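Local coordinates for ProQ/FinO domain-containing protein (Neisseria meningitidis, PDB 3MW6), which probably binds RNA, as a FinO-like RNA chaperone of the ProQ/FinO family, at residues A[33-38]-A[55-61]; A[41-47]-A[74-80]. All coordinates share one frame; numbering follows the deposited sequence.

Contact 1 of 2, residues A[33-38]-A[55-61]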
ATOM      1  N   HIS A  33      17.447  -0.457 -14.481  1.00 45.04           N
ATOM      2  CA  HIS A  33      16.527  -0.556 -15.605  1.00 40.33           C
ATOM      3  C   HIS A  33      15.202   0.136 -15.280  1.00 43.69           C
ATOM      4  O   HIS A  33      14.751   1.011 -16.004  1.00 41.97           O
ATOM      5  CB  HIS A  33      16.280  -2.013 -16.023  1.00 45.25           C
ATOM      6  CG  HIS A  33      15.338  -2.140 -17.181  1.00 55.61           C
ATOM      7  ND1 HIS A  33      15.764  -2.126 -18.489  1.00 54.48           N
ATOM      8  CD2 HIS A  33      13.987  -2.222 -17.228  1.00 59.60           C
ATOM      9  CE1 HIS A  33      14.719  -2.217 -19.293  1.00 58.40           C
ATOM     10  NE2 HIS A  33      13.628  -2.280 -18.553  1.00 62.60           N
ATOM     11  N   ILE A  34      14.593  -0.248 -14.165  1.00 43.13           N
ATOM     12  CA  ILE A  34      13.256   0.219 -13.813  1.00 42.15           C
ATOM     13  C   ILE A  34      13.176   1.721 -13.536  1.00 47.08           C
ATOM     14  O   ILE A  34      12.259   2.396 -14.009  1.00 46.98           O
ATOM     15  CB  ILE A  34      12.698  -0.580 -12.606  1.00 42.38           C
ATOM     16  CG1 ILE A  34      12.046  -1.880 -13.091  1.00 44.16           C
ATOM     17  CG2 ILE A  34      11.728   0.249 -11.818  1.00 42.61           C
ATOM     18  CD1 ILE A  34      11.873  -2.903 -11.994  1.00 50.24           C
ATOM     19  N   TYR A  35      14.111   2.247 -12.752  1.00 39.94           N
ATOM     20  CA  TYR A  35      14.093   3.677 -12.452  1.00 44.99           C
ATOM     21  C   TYR A  35      14.491   4.504 -13.667  1.00 47.17           C
ATOM     22  O   TYR A  35      14.153   5.679 -13.750  1.00 48.09           O
ATOM     23  CB  TYR A  35      15.024   4.019 -11.283  1.00 44.32           C
ATOM     24  CG  TYR A  35      14.473   3.643  -9.935  1.00 45.06           C
ATOM     25  CD1 TYR A  35      15.039   2.610  -9.201  1.00 43.92           C
ATOM     26  CD2 TYR A  35      13.384   4.314  -9.397  1.00 46.50           C
ATOM     27  CE1 TYR A  35      14.549   2.254  -7.963  1.00 40.12           C
ATOM     28  CE2 TYR A  35      12.887   3.964  -8.157  1.00 51.09           C
ATOM     29  CZ  TYR A  35      13.477   2.928  -7.448  1.00 45.57           C
ATOM     30  OH  TYR A  35      12.993   2.563  -6.218  1.00 46.93           O
ATOM     31  N   GLY A  36      15.219   3.884 -14.594  1.00 48.09           N
ATOM     32  CA  GLY A  36      15.678   4.557 -15.797  1.00 45.75           C
ATOM     33  C   GLY A  36      14.590   4.602 -16.851  1.00 54.14           C
ATOM     34  O   GLY A  36      14.388   5.625 -17.495  1.00 62.27           O
ATOM     35  N   LYS A  37      13.858   3.504 -16.999  1.00 47.96           N
ATOM     36  CA  LYS A  37      12.855   3.398 -18.050  1.00 47.12           C
ATOM     37  C   LYS A  37      11.452   3.888 -17.672  1.00 51.58           C
ATOM     38  O   LYS A  37      10.743   4.441 -18.509  1.00 54.36           O
ATOM     39  CB  LYS A  37      12.768   1.958 -18.555  1.00 48.20           C
ATOM     40  CG  LYS A  37      11.597   1.745 -19.496  1.00 61.65           C
ATOM     41  CD  LYS A  37      11.652   0.385 -20.153  1.00 74.44           C
ATOM     42  CE  LYS A  37      10.532   0.235 -21.165  1.00 80.50           C
ATOM     43  NZ  LYS A  37      10.751  -0.952 -22.031  1.00 82.19           N
ATOM     44  N   TYR A  38      11.044   3.682 -16.424  1.00 51.17           N
ATOM     45  CA  TYR A  38       9.648   3.913 -16.051  1.00 42.67           C
ATOM     46  C   TYR A  38       9.477   5.138 -15.186  1.00 43.23           C
ATOM     47  O   TYR A  38       9.946   5.166 -14.056  1.00 43.22           O
ATOM     48  CB  TYR A  38       9.067   2.690 -15.320  1.00 37.63           C
ATOM     49  CG  TYR A  38       9.009   1.469 -16.184  1.00 44.28           C
ATOM     50  CD1 TYR A  38       9.822   0.379 -15.924  1.00 40.75           C
ATOM     51  CD2 TYR A  38       8.168   1.416 -17.295  1.00 51.39           C
ATOM     52  CE1 TYR A  38       9.785  -0.747 -16.730  1.00 44.82           C
ATOM     53  CE2 TYR A  38       8.126   0.293 -18.106  1.00 45.90           C
ATOM     54  CZ  TYR A  38       8.937  -0.784 -17.810  1.00 44.57           C
ATOM     55  OH  TYR A  38       8.918  -1.904 -18.595  1.00 52.63           O
ATOM     56  N   LEU A  55       5.617  -5.926 -14.466  1.00 45.30           N
ATOM     57  CA  LEU A  55       7.075  -5.849 -14.526  1.00 45.46           C
ATOM     58  C   LEU A  55       7.653  -7.192 -14.968  1.00 50.69           C
ATOM     59  O   LEU A  55       8.541  -7.250 -15.819  1.00 53.10           O
ATOM     60  CB  LEU A  55       7.652  -5.457 -13.157  1.00 49.17           C
ATOM     61  CG  LEU A  55       7.602  -3.997 -12.703  1.00 44.74           C
ATOM     62  CD1 LEU A  55       8.110  -3.878 -11.256  1.00 37.55           C
ATOM     63  CD2 LEU A  55       8.450  -3.167 -13.646  1.00 36.12           C
ATOM     64  N   ILE A  56       7.135  -8.273 -14.393  1.00 49.60           N
ATOM     65  CA  ILE A  56       7.626  -9.613 -14.701  1.00 45.72           C
ATOM     66  C   ILE A  56       7.442  -9.926 -16.166  1.00 50.10           C
ATOM     67  O   ILE A  56       8.368 -10.391 -16.833  1.00 53.50           O
ATOM     68  CB  ILE A  56       6.924 -10.681 -13.847  1.00 48.01           C
ATOM     69  CG1 ILE A  56       7.516 -10.672 -12.435  1.00 47.00           C
ATOM     70  CG2 ILE A  56       7.051 -12.057 -14.510  1.00 47.73           C
ATOM     71  CD1 ILE A  56       6.692 -11.443 -11.390  1.00 55.54           C
ATOM     72  N   ALA A  57       6.245  -9.642 -16.666  1.00 49.91           N
ATOM     73  CA  ALA A  57       5.932  -9.835 -18.069  1.00 51.83           C
ATOM     74  C   ALA A  57       6.806  -8.954 -18.977  1.00 53.89           C
ATOM     75  O   ALA A  57       7.257  -9.404 -20.027  1.00 57.19           O
ATOM     76  CB  ALA A  57       4.455  -9.573 -18.308  1.00 53.71           C
ATOM     77  N   ALA A  58       7.071  -7.716 -18.567  1.00 48.44           N
ATOM     78  CA  ALA A  58       7.843  -6.789 -19.406  1.00 47.57           C
ATOM     79  C   ALA A  58       9.358  -7.023 -19.349  1.00 54.02           C
ATOM     80  O   ALA A  58      10.102  -6.557 -20.217  1.00 57.33           O
ATOM     81  CB  ALA A  58       7.521  -5.327 -19.028  1.00 44.95           C
ATOM     82  N   LEU A  59       9.817  -7.722 -18.315  1.00 55.90           N
ATOM     83  CA  LEU A  59      11.247  -7.957 -18.125  1.00 50.22           C
ATOM     84  C   LEU A  59      11.580  -9.447 -18.078  1.00 51.15           C
ATOM     85  O   LEU A  59      11.927  -9.970 -17.021  1.00 48.62           O
ATOM     86  CB  LEU A  59      11.736  -7.297 -16.832  1.00 46.16           C
ATOM     87  CG  LEU A  59      11.399  -5.827 -16.585  1.00 47.83           C
ATOM     88  CD1 LEU A  59      11.983  -5.373 -15.253  1.00 53.50           C
ATOM     89  CD2 LEU A  59      11.930  -4.989 -17.700  1.00 42.30           C
ATOM     90  N   PRO A  60      11.479 -10.140 -19.223  1.00 52.74           N
ATOM     91  CA  PRO A  60      11.766 -11.577 -19.178  1.00 52.15           C
ATOM     92  C   PRO A  60      13.264 -11.862 -19.026  1.00 51.12           C
ATOM     93  O   PRO A  60      13.641 -12.977 -18.668  1.00 56.55           O
ATOM     94  CB  PRO A  60      11.229 -12.091 -20.520  1.00 46.58           C
ATOM     95  CG  PRO A  60      11.197 -10.887 -21.406  1.00 48.78           C
ATOM     96  CD  PRO A  60      10.903  -9.721 -20.510  1.00 49.45           C
ATOM     97  N   GLN A  61      14.098 -10.858 -19.266  1.00 46.80           N
ATOM     98  CA  GLN A  61      15.550 -11.030 -19.153  1.00 50.41           C
ATOM     99  C   GLN A  61      16.051 -11.077 -17.705  1.00 49.10           C
ATOM    100  O   GLN A  61      17.258 -11.124 -17.464  1.00 52.36           O
ATOM    101  CB  GLN A  61      16.303  -9.939 -19.936  1.00 44.36           C
ATOM    102  CG  GLN A  61      16.215  -8.535 -19.353  1.00 45.33           C
ATOM    103  CD  GLN A  61      14.938  -7.805 -19.744  1.00 48.45           C
ATOM    104  OE1 GLN A  61      13.843  -8.371 -19.726  1.00 47.79           O
ATOM    105  NE2 GLN A  61      15.078  -6.542 -20.106  1.00 47.45           N
TER

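Contact 2 of 2, residues A[41-47]-A[74-80]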
ATOM      1  N   PHE A  41       8.043   4.824 -11.581  1.00 45.39           N
ATOM      2  CA  PHE A  41       9.048   4.513 -10.570  1.00 39.46           C
ATOM      3  C   PHE A  41       9.967   5.687 -10.272  1.00 45.91           C
ATOM      4  O   PHE A  41      10.215   6.000  -9.121  1.00 43.22           O
ATOM      5  CB  PHE A  41       9.838   3.272 -10.960  1.00 36.66           C
ATOM      6  CG  PHE A  41       9.065   2.003 -10.753  1.00 40.72           C
ATOM      7  CD1 PHE A  41       8.279   1.475 -11.768  1.00 35.49           C
ATOM      8  CD2 PHE A  41       9.069   1.373  -9.520  1.00 40.55           C
ATOM      9  CE1 PHE A  41       7.545   0.311 -11.567  1.00 36.50           C
ATOM     10  CE2 PHE A  41       8.330   0.203  -9.312  1.00 38.76           C
ATOM     11  CZ  PHE A  41       7.572  -0.321 -10.342  1.00 38.21           C
ATOM     12  N   LYS A  42      10.454   6.354 -11.308  1.00 40.74           N
ATOM     13  CA  LYS A  42      11.403   7.442 -11.115  1.00 42.82           C
ATOM     14  C   LYS A  42      10.780   8.566 -10.290  1.00 38.07           C
ATOM     15  O   LYS A  42      11.453   9.226  -9.495  1.00 36.60           O
ATOM     16  CB  LYS A  42      11.889   7.959 -12.485  1.00 51.12           C
ATOM     17  CG  LYS A  42      12.771   9.199 -12.437  1.00 51.91           C
ATOM     18  CD  LYS A  42      12.993   9.801 -13.851  1.00 74.31           C
ATOM     19  CE  LYS A  42      13.975   8.991 -14.711  1.00 75.51           C
ATOM     20  NZ  LYS A  42      13.309   8.066 -15.683  1.00 77.90           N
ATOM     21  N   ARG A  43       9.479   8.769 -10.468  1.00 39.23           N
ATOM     22  CA  ARG A  43       8.778   9.846  -9.772  0.53 44.51           C
ATOM     23  C   ARG A  43       7.951   9.382  -8.563  1.00 45.08           C
ATOM     24  O   ARG A  43       7.217  10.165  -7.976  1.00 46.36           O
ATOM     25  CB  ARG A  43       7.911  10.627 -10.759  0.53 49.22           C
ATOM     26  CG  ARG A  43       8.725  11.504 -11.692  0.53 53.92           C
ATOM     27  CD  ARG A  43       8.377  11.255 -13.146  0.53 63.42           C
ATOM     28  NE  ARG A  43       7.065  11.790 -13.505  0.53 65.76           N
ATOM     29  CZ  ARG A  43       6.852  12.634 -14.507  0.53 62.71           C
ATOM     30  NH1 ARG A  43       7.869  13.040 -15.258  0.53 62.52           N
ATOM     31  NH2 ARG A  43       5.621  13.066 -14.761  0.53 59.85           N
ATOM     32  N   PHE A  44       8.083   8.110  -8.188  1.00 40.27           N
ATOM     33  CA  PHE A  44       7.396   7.579  -7.007  1.00 37.82           C
ATOM     34  C   PHE A  44       5.918   7.921  -7.001  1.00 35.22           C
ATOM     35  O   PHE A  44       5.419   8.563  -6.076  1.00 37.82           O
ATOM     36  CB  PHE A  44       8.065   8.077  -5.708  1.00 37.57           C
ATOM     37  CG  PHE A  44       9.375   7.408  -5.414  1.00 40.60           C
ATOM     38  CD1 PHE A  44      10.539   7.834  -6.029  1.00 45.10           C
ATOM     39  CD2 PHE A  44       9.435   6.329  -4.541  1.00 38.32           C
ATOM     40  CE1 PHE A  44      11.751   7.201  -5.778  1.00 43.39           C
ATOM     41  CE2 PHE A  44      10.641   5.695  -4.274  1.00 44.29           C
ATOM     42  CZ  PHE A  44      11.802   6.133  -4.900  1.00 48.12           C
ATOM     43  N   LYS A  45       5.209   7.498  -8.035  1.00 34.24           N
ATOM     44  CA  LYS A  45       3.766   7.647  -8.022  1.00 34.47           C
ATOM     45  C   LYS A  45       3.175   6.389  -7.417  1.00 36.67           C
ATOM     46  O   LYS A  45       3.755   5.314  -7.527  1.00 32.94           O
ATOM     47  CB  LYS A  45       3.239   7.833  -9.437  1.00 36.38           C
ATOM     48  CG  LYS A  45       3.755   9.092 -10.132  1.00 49.67           C
ATOM     49  CD  LYS A  45       3.235   9.158 -11.547  1.00 54.59           C
ATOM     50  CE  LYS A  45       3.120  10.579 -12.047  1.00 57.99           C
ATOM     51  NZ  LYS A  45       2.494  10.611 -13.407  1.00 50.45           N
ATOM     52  N   PRO A  46       2.015   6.518  -6.772  1.00 30.49           N
ATOM     53  CA  PRO A  46       1.333   5.319  -6.289  1.00 29.08           C
ATOM     54  C   PRO A  46       1.147   4.322  -7.446  1.00 39.27           C
ATOM     55  O   PRO A  46       0.650   4.710  -8.498  1.00 38.30           O
ATOM     56  CB  PRO A  46      -0.012   5.864  -5.811  1.00 23.46           C
ATOM     57  CG  PRO A  46       0.271   7.271  -5.407  1.00 25.51           C
ATOM     58  CD  PRO A  46       1.279   7.753  -6.448  1.00 27.37           C
ATOM     59  N   LEU A  47       1.557   3.070  -7.248  1.00 31.87           N
ATOM     60  CA  LEU A  47       1.539   2.051  -8.289  1.00 33.49           C
ATOM     61  C   LEU A  47       0.234   1.254  -8.329  1.00 42.66           C
ATOM     62  O   LEU A  47      -0.335   0.891  -7.291  1.00 40.41           O
ATOM     63  CB  LEU A  47       2.716   1.089  -8.094  1.00 29.37           C
ATOM     64  CG  LEU A  47       4.084   1.780  -8.166  1.00 30.58           C
ATOM     65  CD1 LEU A  47       5.214   0.866  -7.677  1.00 26.12           C
ATOM     66  CD2 LEU A  47       4.359   2.263  -9.601  1.00 31.98           C
ATOM     67  N   HIS A  74      11.342  -0.882  -3.196  1.00 38.77           N
ATOM     68  CA  HIS A  74      10.848   0.408  -3.641  1.00 37.41           C
ATOM     69  C   HIS A  74       9.657   0.840  -2.790  1.00 38.58           C
ATOM     70  O   HIS A  74       9.587   1.973  -2.347  1.00 28.91           O
ATOM     71  CB  HIS A  74      10.463   0.335  -5.111  1.00 33.29           C
ATOM     72  CG  HIS A  74       9.749   1.548  -5.603  1.00 36.31           C
ATOM     73  ND1 HIS A  74      10.407   2.623  -6.166  1.00 32.71           N
ATOM     74  CD2 HIS A  74       8.431   1.854  -5.629  1.00 32.86           C
ATOM     75  CE1 HIS A  74       9.523   3.536  -6.517  1.00 31.64           C
ATOM     76  NE2 HIS A  74       8.317   3.093  -6.207  1.00 35.98           N
ATOM     77  N   CYS A  75       8.731  -0.070  -2.535  1.00 37.85           N
ATOM     78  CA  CYS A  75       7.543   0.274  -1.756  1.00 36.36           C
ATOM     79  C   CYS A  75       7.784   0.487  -0.267  1.00 41.36           C
ATOM     80  O   CYS A  75       6.884   0.941   0.440  1.00 45.41           O
ATOM     81  CB  CYS A  75       6.435  -0.759  -1.989  1.00 39.40           C
ATOM     82  SG  CYS A  75       5.874  -0.730  -3.744  1.00 49.43           S
ATOM     83  N   ARG A  76       8.993   0.172   0.204  1.00 45.19           N
ATOM     84  CA  ARG A  76       9.352   0.347   1.616  1.00 46.38           C
ATOM     85  C   ARG A  76       9.960   1.718   1.856  1.00 45.96           C
ATOM     86  O   ARG A  76      10.023   2.188   2.994  1.00 47.09           O
ATOM     87  CB  ARG A  76      10.351  -0.720   2.067  1.00 51.05           C
ATOM     88  CG  ARG A  76       9.718  -1.917   2.738  1.00 57.87           C
ATOM     89  CD  ARG A  76      10.758  -2.814   3.396  1.00 62.13           C
ATOM     90  NE  ARG A  76      10.907  -4.076   2.686  1.00 67.08           N
ATOM     91  CZ  ARG A  76      11.916  -4.350   1.866  1.00 71.58           C
ATOM     92  NH1 ARG A  76      11.966  -5.521   1.251  1.00 67.51           N
ATOM     93  NH2 ARG A  76      12.878  -3.453   1.670  1.00 74.33           N
ATOM     94  N   ARG A  77      10.422   2.353   0.783  1.00 38.89           N
ATOM     95  CA  ARG A  77      11.057   3.649   0.913  1.00 39.71           C
ATOM     96  C   ARG A  77      10.076   4.690   1.428  1.00 39.48           C
ATOM     97  O   ARG A  77       8.913   4.707   1.043  1.00 40.69           O
ATOM     98  CB  ARG A  77      11.689   4.077  -0.415  1.00 44.84           C
ATOM     99  CG  ARG A  77      12.741   3.085  -0.885  1.00 43.96           C
ATOM    100  CD  ARG A  77      13.344   3.451  -2.213  1.00 51.52           C
ATOM    101  NE  ARG A  77      13.997   4.753  -2.174  1.00 70.10           N
ATOM    102  CZ  ARG A  77      14.703   5.266  -3.179  1.00 76.62           C
ATOM    103  NH1 ARG A  77      14.857   4.573  -4.308  1.00 76.59           N
ATOM    104  NH2 ARG A  77      15.258   6.469  -3.055  1.00 73.11           N
ATOM    105  N   PRO A  78      10.549   5.541   2.339  1.00 36.01           N
ATOM    106  CA  PRO A  78       9.786   6.673   2.870  1.00 42.64           C
ATOM    107  C   PRO A  78       9.137   7.496   1.750  1.00 41.09           C
ATOM    108  O   PRO A  78       7.971   7.901   1.852  1.00 40.23           O
ATOM    109  CB  PRO A  78      10.856   7.499   3.596  1.00 43.97           C
ATOM    110  CG  PRO A  78      11.888   6.465   4.025  1.00 40.72           C
ATOM    111  CD  PRO A  78      11.909   5.449   2.908  1.00 36.18           C
ATOM    112  N   ARG A  79       9.883   7.734   0.683  1.00 36.30           N
ATOM    113  CA  ARG A  79       9.356   8.523  -0.428  1.00 40.73           C
ATOM    114  C   ARG A  79       8.098   7.889  -1.056  1.00 36.34           C
ATOM    115  O   ARG A  79       7.164   8.587  -1.444  1.00 39.48           O
ATOM    116  CB  ARG A  79      10.447   8.770  -1.469  1.00 35.62           C
ATOM    117  CG  ARG A  79       9.986   9.621  -2.612  1.00 48.80           C
ATOM    118  CD  ARG A  79      11.157  10.062  -3.487  1.00 54.67           C
ATOM    119  NE  ARG A  79      10.670  10.796  -4.647  1.00 61.60           N
ATOM    120  CZ  ARG A  79      11.402  11.095  -5.714  1.00 65.90           C
ATOM    121  NH1 ARG A  79      12.675  10.724  -5.782  1.00 65.93           N
ATOM    122  NH2 ARG A  79      10.851  11.769  -6.713  1.00 64.14           N
ATOM    123  N   TYR A  80       8.059   6.563  -1.122  1.00 34.94           N
ATOM    124  CA  TYR A  80       6.856   5.874  -1.586  1.00 31.57           C
ATOM    125  C   TYR A  80       5.694   5.989  -0.588  1.00 33.66           C
ATOM    126  O   TYR A  80       4.560   6.332  -0.953  1.00 37.98           O
ATOM    127  CB  TYR A  80       7.149   4.407  -1.891  1.00 30.69           C
ATOM    128  CG  TYR A  80       5.988   3.754  -2.592  1.00 36.79           C
ATOM    129  CD1 TYR A  80       5.665   4.108  -3.890  1.00 32.82           C
ATOM    130  CD2 TYR A  80       5.196   2.803  -1.950  1.00 25.62           C
ATOM    131  CE1 TYR A  80       4.593   3.535  -4.550  1.00 33.90           C
ATOM    132  CE2 TYR A  80       4.108   2.218  -2.616  1.00 34.08           C
ATOM    133  CZ  TYR A  80       3.816   2.598  -3.918  1.00 35.92           C
ATOM    134  OH  TYR A  80       2.756   2.037  -4.603  1.00 31.89           O
TER
HETATM  135  O   HOH W   1       6.390   4.668  -7.609  1.00 37.04           O

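Contact 1 of 2, residues A[33-38]-A[55-61]
I34 faces L55 and H33 faces L59 where the last turn of helix 23-37 passes the last turn of helix 51-58; the CA atoms of I34 and L55 lie 8.7 Å apart, and no hydrogen bond joins the two backbones. Side-chain ends therefore do the meeting. The I34 side chain crosses those of both leucines at about a right angle, and its CD1 lies 3.8 Å from CD2 of L55 and 4.1 Å from CD1 of L59. With CG2 taking the place anti to the backbone N, CG1 (chi1 -85°) is the branch that goes across. L59 spends its other methyl on the imidazole of H33, CD2 coming within 3.3 Å of NE2 in an oblique approach. That nitrogen is buried here and has no polar partner in the model. Y38, the first residue past the helix, passes L55 in the opposite direction, with its CE1 4.1 Å from CD2 of L55, while its hydroxyl oxygen sits 3.7 Å from CB of A58. CG of K37 lies over the centre of the Y38 ring, 3.9 Å above its plane. Beyond the pair, F41 touches I34 and L55, and I67 of helix 64-76 touches both leucines. Held by apolar branches, the arrangement is helix-end against helix-end packing of helices 23-37 and 51-58 within the helical ProQ/FinO domain.

Contact 2 of 2, residues A[41-47]-A[74-80]
The F44 ring lies between H74 on one face and R79 on the other. H74 forms an offset stack with it, centroids 4.5 Å apart and planes at 15°; on the opposite face CD of R79 makes a CH-pi contact, 3.7 Å from the F44 ring centroid. The R79 chain is extended from CG to NE, which lays its guanidinium nearly flat along the ring, the planes 24° apart. R77 instead meets the ring edge: CZ of F44 is centred over its guanidinium face, the two planes being almost perpendicular. F41 points its edge at one face of the imidazole, CD2 of F41 standing 3.7 Å from CE1 of H74, while F44 lies offset on the opposite side. F44 has positive phi and is the C-prime residue of the Schellman motif ending helix 39-42, with K45 N paired to V40 O and F44 N to F41 O; the ring of this residue sits in the aromatic cluster.

Further along, the amide N of L47 donates a nearly straight bond (171°) to OH of Y80, 3.1 Å away, and E104 of the second subunit is a further partner of that hydroxyl. One water bridges the segments, donating to O of K45 at 2.7 Å and lying 2.9 Å from NE2 of H74. The hydroxyl of Y35 hydrogen-bonds to ND1, the other ring nitrogen. These two partners would hold the rotation of H74, and the arginines, which place positive charge at one face and the edge of F44, may disfavour a positive charge on the imidazole.

In the fold
After helix 9-19 the chain runs through helix 23-37 and the short helix 39-42, then on through helix 51-58; contact 1 (33-38 with 55-61) closes this loop of 16 residues. Contact 2 (41-47 with 74-80) starts inside that loop and ends beyond it, closing one of 26 residues, so the two cross rather than nest. Contact 1 joins helices 23-37 and 51-58, whereas contact 2 brings the end of helix 39-42 and the segment after it to the junction of helices 64-76 and 78-86. Their centres are 15 Å apart, yet they meet directly through Y35 with H74 and K42, and weakly through G36 with K42. Contact 2 also reaches the second subunit.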